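Local coordinates for protein alpha-fucosidase (Bifidobacterium bifidum, PDB 2EAB) that probably removes alpha-1,2-linked L-fucose from sugar chains by hydrolysis, this chain being the catalytic part of a longer membrane-linked protein, at residues Asp418-Met421 against Asn422-Gln426; Gly496-Phe499 against Ser500-Trp503; Lys595-Gly598 against Asp599-Gly602. One frame throughout, in Å; residues are numbered along the deposited sequence.

In the fold
All three are local turns of the family 95 catalytic domain, in the clan of (alpha/alpha)6 barrels. Contact 1 is buried, its centre about 8 Å from the chain's. Its Phe419 side chain is about 4 Å from that of calcium-binding Leu393 and about 7 Å from the calcium ion. Contact 2 follows, its centre about 15 Å from that of contact 1 and nearest atoms about 6 Å away. Met421 hydrogen-bonds through its backbone to Thr485; Trp503 meets adjacent His484. Contact 3 lies at the surface, its centre about 31 Å from that of contact 1 and about 37 Å from that of contact 2. Helix 577-596 ends there; its Tyr578 hydrogen-bonds the side chain of Asn422.

Contact 1: Asp418-Met421 against Asn422-Gln426; sequences DFHM and NVNLQ. With EDO (1,2-ethanediol), chain D.
His420 O accepts the backbone N-H of Leu425 at 2.9 Å. The bond is nearly straight, 167° at the hydrogen, and ties strand 419-420 to the first turn of helix 424-428. The side chain of Gln426 folds back over the same turn. Its chain bends at chi2 (82°), which brings NE2 to 2.8 Å from Met421 O. The hydrogen leaves in the plane of the amide but reaches the carbonyl from above its plane. Gln426 OE1 takes a weak bond from Val423 N, the N-cap residue, and the turn thus uses both ends of the amide. These bonds make the side tight, and Leu425 adds buried apolar packing. Leu425 CD1 sits at the edge of the Phe419 ring, 4.2 Å from Phe419 CD2; Leu425 CD2 lies by Met421 CG. The side of His420 and Asn422 is looser and partly exposed. A water accepts the Asn422 N-H at 2.8 Å and bonds only weakly to His420 ND1. An ethanediol, probably from the crystallisation liquor, lies by Asn422, whose OD1 bonds Tyr578. Strand 419-420 pairs antiparallel with 486-487, helix 507-520 sets Trp510 and Asn514 against Gln426, and Trp723 of helix 722-734 touches Val423 and Asn424.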
# COMPACT_ATOMS: atom_id res chain seq x y z
N ASP A 418 5.02 3.52 10.26
CA ASP A 418 3.72 3.15 10.78
C ASP A 418 2.67 2.87 9.69
O ASP A 418 3.02 2.62 8.53
CB ASP A 418 3.24 4.21 11.80
CG ASP A 418 2.88 5.55 11.17
OD1 ASP A 418 2.89 5.64 9.93
OD2 ASP A 418 2.56 6.51 11.91
N PHE A 419 1.41 2.86 10.09
CA PHE A 419 0.28 2.78 9.17
C PHE A 419 -0.26 4.20 9.02
O PHE A 419 -0.93 4.72 9.91
CB PHE A 419 -0.75 1.78 9.69
CG PHE A 419 -0.17 0.42 9.94
CD1 PHE A 419 0.09 -0.01 11.24
CD2 PHE A 419 0.19 -0.41 8.88
CE1 PHE A 419 0.66 -1.25 11.48
CE2 PHE A 419 0.77 -1.66 9.11
CZ PHE A 419 1.00 -2.08 10.42
N HIS A 420 0.10 4.84 7.91
CA HIS A 420 -0.24 6.25 7.67
C HIS A 420 -1.44 6.27 6.74
O HIS A 420 -1.30 6.04 5.53
CB HIS A 420 0.93 7.02 7.05
CG HIS A 420 1.50 8.07 7.94
ND1 HIS A 420 1.35 9.42 7.73
CD2 HIS A 420 2.23 7.95 9.08
CE1 HIS A 420 1.97 10.09 8.69
NE2 HIS A 420 2.50 9.21 9.53
N MET A 421 -2.61 6.53 7.30
CA MET A 421 -3.87 6.18 6.65
C MET A 421 -4.57 7.35 5.98
O MET A 421 -5.78 7.34 5.80
CB MET A 421 -4.78 5.47 7.67
CG MET A 421 -5.78 4.50 7.06
SD MET A 421 -6.53 3.44 8.30
CE MET A 421 -7.66 4.60 9.08
N ASN A 422 -3.80 8.36 5.56
CA ASN A 422 -4.37 9.47 4.80
C ASN A 422 -3.63 9.69 3.48
O ASN A 422 -3.41 10.82 3.05
CB ASN A 422 -4.44 10.75 5.65
CG ASN A 422 -5.59 11.67 5.24
OD1 ASN A 422 -6.52 11.26 4.53
ND2 ASN A 422 -5.54 12.91 5.70
N VAL A 423 -3.24 8.56 2.87
CA VAL A 423 -2.80 8.37 1.48
C VAL A 423 -1.84 7.18 1.37
O VAL A 423 -1.87 6.46 0.38
CB VAL A 423 -2.18 9.63 0.77
CG1 VAL A 423 -0.84 10.04 1.38
CG2 VAL A 423 -2.04 9.39 -0.74
N ASN A 424 -1.00 6.99 2.39
CA ASN A 424 0.12 6.07 2.25
C ASN A 424 -0.30 4.61 2.28
O ASN A 424 0.03 3.84 1.38
CB ASN A 424 1.19 6.33 3.31
CG ASN A 424 1.65 7.77 3.34
OD1 ASN A 424 2.61 8.15 2.65
ND2 ASN A 424 0.95 8.60 4.09
N LEU A 425 -1.05 4.24 3.31
CA LEU A 425 -1.56 2.87 3.41
C LEU A 425 -2.49 2.56 2.24
O LEU A 425 -2.48 1.44 1.70
CB LEU A 425 -2.25 2.64 4.75
CG LEU A 425 -2.69 1.20 5.04
CD1 LEU A 425 -1.51 0.24 5.05
CD2 LEU A 425 -3.47 1.12 6.34
N GLN A 426 -3.29 3.54 1.84
CA GLN A 426 -4.14 3.42 0.66
C GLN A 426 -3.29 3.06 -0.56
O GLN A 426 -3.62 2.13 -1.30
CB GLN A 426 -4.90 4.72 0.41
CG GLN A 426 -6.05 5.00 1.38
CD GLN A 426 -5.63 5.63 2.70
OE1 GLN A 426 -4.45 5.93 2.94
NE2 GLN A 426 -6.62 5.85 3.57
C1 EDO D . -4.79 13.35 0.87
O1 EDO D . -3.90 14.44 0.33
C2 EDO D . -4.82 13.58 2.44
O2 EDO D . -3.47 13.25 2.99
O HOH W 1 -1.18 9.36 5.55

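Contact 2: Gly496-Phe499 against Ser500-Trp503; sequences GQSF and SWGW
Phe499 O is gripped by two backbone N-H groups. Trp503 N gives the straighter bond, 3.0 Å from Phe499 O with 160° at the hydrogen. Gly502 N gives a weak one and shares its hydrogen with Ser498 O, 2.8 Å away and also weakly bonded. The bonds to Ser498 O and Phe499 O hold a single helical turn, 499-502. Gly496 N donates to Gly502 O at 3.0 Å, which closes the loop onto the end of the helix. Ser498 is at the N-cap, but its side chain makes no capping bond. OG binds two waters instead; one accepts from Ser500 N and the other bonds Ser500 OG. Phe499 and Trp503 both carry CG anti to the backbone N (chi1 -174° and 175°), and their rings form an offset stack. The Phe499 ring and the five-membered ring of Trp503 have centroids 4.4 Å apart. Trp503 CB adds a CH-pi contact over the phenyl face, 3.8 Å from the centroid. An alanine at Phe499 is likely to leave the Trp503 indole without its stacking partner and open a gap beside Pro121 and Tyr564. The exposed Trp501 folds back over the loop, with Ser498 O over one face of its indole and CH2 3.6 Å from Gln497 N. Gly496 CA lies 4.0 Å from Trp501 CZ3, leaving little room at this position.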
# COMPACT_ATOMS: atom_id res chain seq x y z
N GLY A 496 -4.12 12.77 16.36
CA GLY A 496 -2.81 13.13 16.87
C GLY A 496 -2.78 14.43 17.65
O GLY A 496 -3.81 15.10 17.83
N GLN A 497 -1.59 14.78 18.13
CA GLN A 497 -1.39 15.85 19.11
C GLN A 497 -1.60 17.25 18.56
O GLN A 497 -1.71 18.19 19.35
CB GLN A 497 0.04 15.82 19.62
CG GLN A 497 0.41 14.82 20.65
CD GLN A 497 1.80 15.10 21.17
OE1 GLN A 497 2.02 16.06 21.91
NE2 GLN A 497 2.76 14.27 20.77
N SER A 498 -1.57 17.39 17.24
CA SER A 498 -1.81 18.68 16.61
C SER A 498 -2.77 18.46 15.46
O SER A 498 -2.58 17.54 14.66
CB SER A 498 -0.51 19.31 16.12
OG SER A 498 -0.72 20.63 15.65
N PHE A 499 -3.79 19.30 15.37
CA PHE A 499 -4.90 19.10 14.44
C PHE A 499 -4.48 18.96 12.97
O PHE A 499 -4.96 18.07 12.26
CB PHE A 499 -5.93 20.23 14.59
CG PHE A 499 -7.18 20.05 13.78
CD1 PHE A 499 -8.28 19.39 14.32
CD2 PHE A 499 -7.29 20.54 12.48
CE1 PHE A 499 -9.46 19.22 13.58
CE2 PHE A 499 -8.46 20.37 11.73
CZ PHE A 499 -9.54 19.70 12.29
N SER A 500 -3.61 19.86 12.51
CA SER A 500 -3.33 19.96 11.07
C SER A 500 -2.90 18.63 10.46
O SER A 500 -3.38 18.27 9.38
CB SER A 500 -2.30 21.05 10.77
OG SER A 500 -1.02 20.71 11.29
N TRP A 501 -2.01 17.92 11.14
CA TRP A 501 -1.56 16.61 10.68
C TRP A 501 -2.21 15.45 11.42
O TRP A 501 -2.12 14.30 10.96
CB TRP A 501 -0.02 16.48 10.74
CG TRP A 501 0.58 16.76 12.09
CD1 TRP A 501 1.17 17.93 12.49
CD2 TRP A 501 0.66 15.87 13.21
NE1 TRP A 501 1.61 17.82 13.79
CE2 TRP A 501 1.31 16.56 14.26
CE3 TRP A 501 0.24 14.55 13.43
CZ2 TRP A 501 1.55 15.98 15.51
CZ3 TRP A 501 0.48 13.97 14.68
CH2 TRP A 501 1.13 14.69 15.70
N GLY A 502 -2.85 15.73 12.55
CA GLY A 502 -3.35 14.68 13.43
C GLY A 502 -4.80 14.27 13.25
O GLY A 502 -5.16 13.15 13.60
N TRP A 503 -5.63 15.18 12.74
CA TRP A 503 -7.07 14.95 12.62
C TRP A 503 -7.44 14.71 11.17
O TRP A 503 -7.19 15.55 10.31
CB TRP A 503 -7.84 16.17 13.16
CG TRP A 503 -9.33 16.08 12.99
CD1 TRP A 503 -10.05 16.45 11.89
CD2 TRP A 503 -10.27 15.60 13.95
NE1 TRP A 503 -11.39 16.24 12.11
CE2 TRP A 503 -11.55 15.71 13.36
CE3 TRP A 503 -10.17 15.09 15.25
CZ2 TRP A 503 -12.72 15.33 14.03
CZ3 TRP A 503 -11.32 14.70 15.91
CH2 TRP A 503 -12.58 14.82 15.30
O HOH W 2 -2.61 22.17 14.10
O HOH W 3 0.65 21.43 13.33

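Contact 3: Lys595-Gly598 against Asp599-Gly602; sequences KAKG and DPDG
Pro600 packs back on Lys597 just past the end of helix 577-596. Its CD lies 3.4 Å from Lys597 O and 3.8 Å from Lys597 CB. These are plain van der Waals contacts. Pro600 N has no hydrogen to give, and it passes 3.3 Å from Gly598 O without a bond. Backbone bonds shape each half of the turn separately. Gly598 N donates to Lys595 O at 3.0 Å, one of two bonds back into the last helical turn. With the positive phi of Gly598 (81°) they make a Schellman motif, which ends the helix and turns the chain aside. A type I beta turn follows from Asp599 to Gly602, where Gly602 N donates to Asp599 O at 3.0 Å. Asp599 joins the two and also has positive phi, unusual for a residue with a side chain. The charged groups find their partners beyond the two segments. Asp599 has CG anti to its own N (chi1 -166°), and its carboxylate takes the N-H groups of Leu603 and Val604, one on each oxygen. Lys595 NZ stays 6.7 Å from Asp599 OD2, too far to pair. Lys597 NZ forms a salt bridge with Asp529, and Asp601 OD2 bonds Lys536 NZ and Tyr532 OH, all on helix 525-546.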
# COMPACT_ATOMS: atom_id res chain seq x y z
N LYS A 595 -27.05 -3.19 -2.21
CA LYS A 595 -27.78 -3.68 -3.37
C LYS A 595 -27.39 -5.11 -3.73
O LYS A 595 -28.25 -5.93 -4.08
CB LYS A 595 -27.59 -2.75 -4.57
CG LYS A 595 -28.40 -1.47 -4.46
CD LYS A 595 -28.19 -0.57 -5.67
CE LYS A 595 -29.12 0.63 -5.61
NZ LYS A 595 -30.57 0.26 -5.65
N ALA A 596 -26.10 -5.42 -3.63
CA ALA A 596 -25.59 -6.75 -3.94
C ALA A 596 -26.14 -7.82 -3.00
O ALA A 596 -26.16 -9.01 -3.33
CB ALA A 596 -24.07 -6.75 -3.92
N LYS A 597 -26.58 -7.38 -1.82
CA LYS A 597 -27.18 -8.26 -0.82
C LYS A 597 -28.71 -8.21 -0.82
O LYS A 597 -29.36 -8.90 -0.03
CB LYS A 597 -26.64 -7.91 0.57
CG LYS A 597 -25.18 -8.26 0.76
CD LYS A 597 -24.64 -7.78 2.10
CE LYS A 597 -25.31 -8.48 3.28
NZ LYS A 597 -25.18 -9.96 3.26
N GLY A 598 -29.29 -7.39 -1.70
CA GLY A 598 -30.74 -7.20 -1.74
C GLY A 598 -31.24 -6.22 -0.70
O GLY A 598 -32.42 -6.24 -0.33
N ASP A 599 -30.35 -5.34 -0.23
CA ASP A 599 -30.65 -4.32 0.79
C ASP A 599 -31.48 -4.87 1.96
O ASP A 599 -32.55 -4.34 2.26
CB ASP A 599 -31.32 -3.10 0.14
CG ASP A 599 -31.35 -1.88 1.06
OD1 ASP A 599 -30.59 -1.83 2.06
OD2 ASP A 599 -32.14 -0.95 0.78
N PRO A 600 -30.98 -5.92 2.64
CA PRO A 600 -31.76 -6.57 3.70
C PRO A 600 -32.10 -5.66 4.87
O PRO A 600 -33.08 -5.91 5.58
CB PRO A 600 -30.85 -7.72 4.16
CG PRO A 600 -29.47 -7.29 3.78
CD PRO A 600 -29.65 -6.56 2.48
N ASP A 601 -31.31 -4.61 5.07
CA ASP A 601 -31.51 -3.70 6.19
C ASP A 601 -32.32 -2.45 5.79
O ASP A 601 -32.63 -1.62 6.64
CB ASP A 601 -30.17 -3.30 6.81
CG ASP A 601 -29.40 -4.50 7.35
OD1 ASP A 601 -30.02 -5.40 7.96
OD2 ASP A 601 -28.16 -4.54 7.16
N GLY A 602 -32.67 -2.35 4.51
CA GLY A 602 -33.45 -1.22 3.99
C GLY A 602 -32.79 0.13 4.24
O GLY A 602 -33.42 1.06 4.74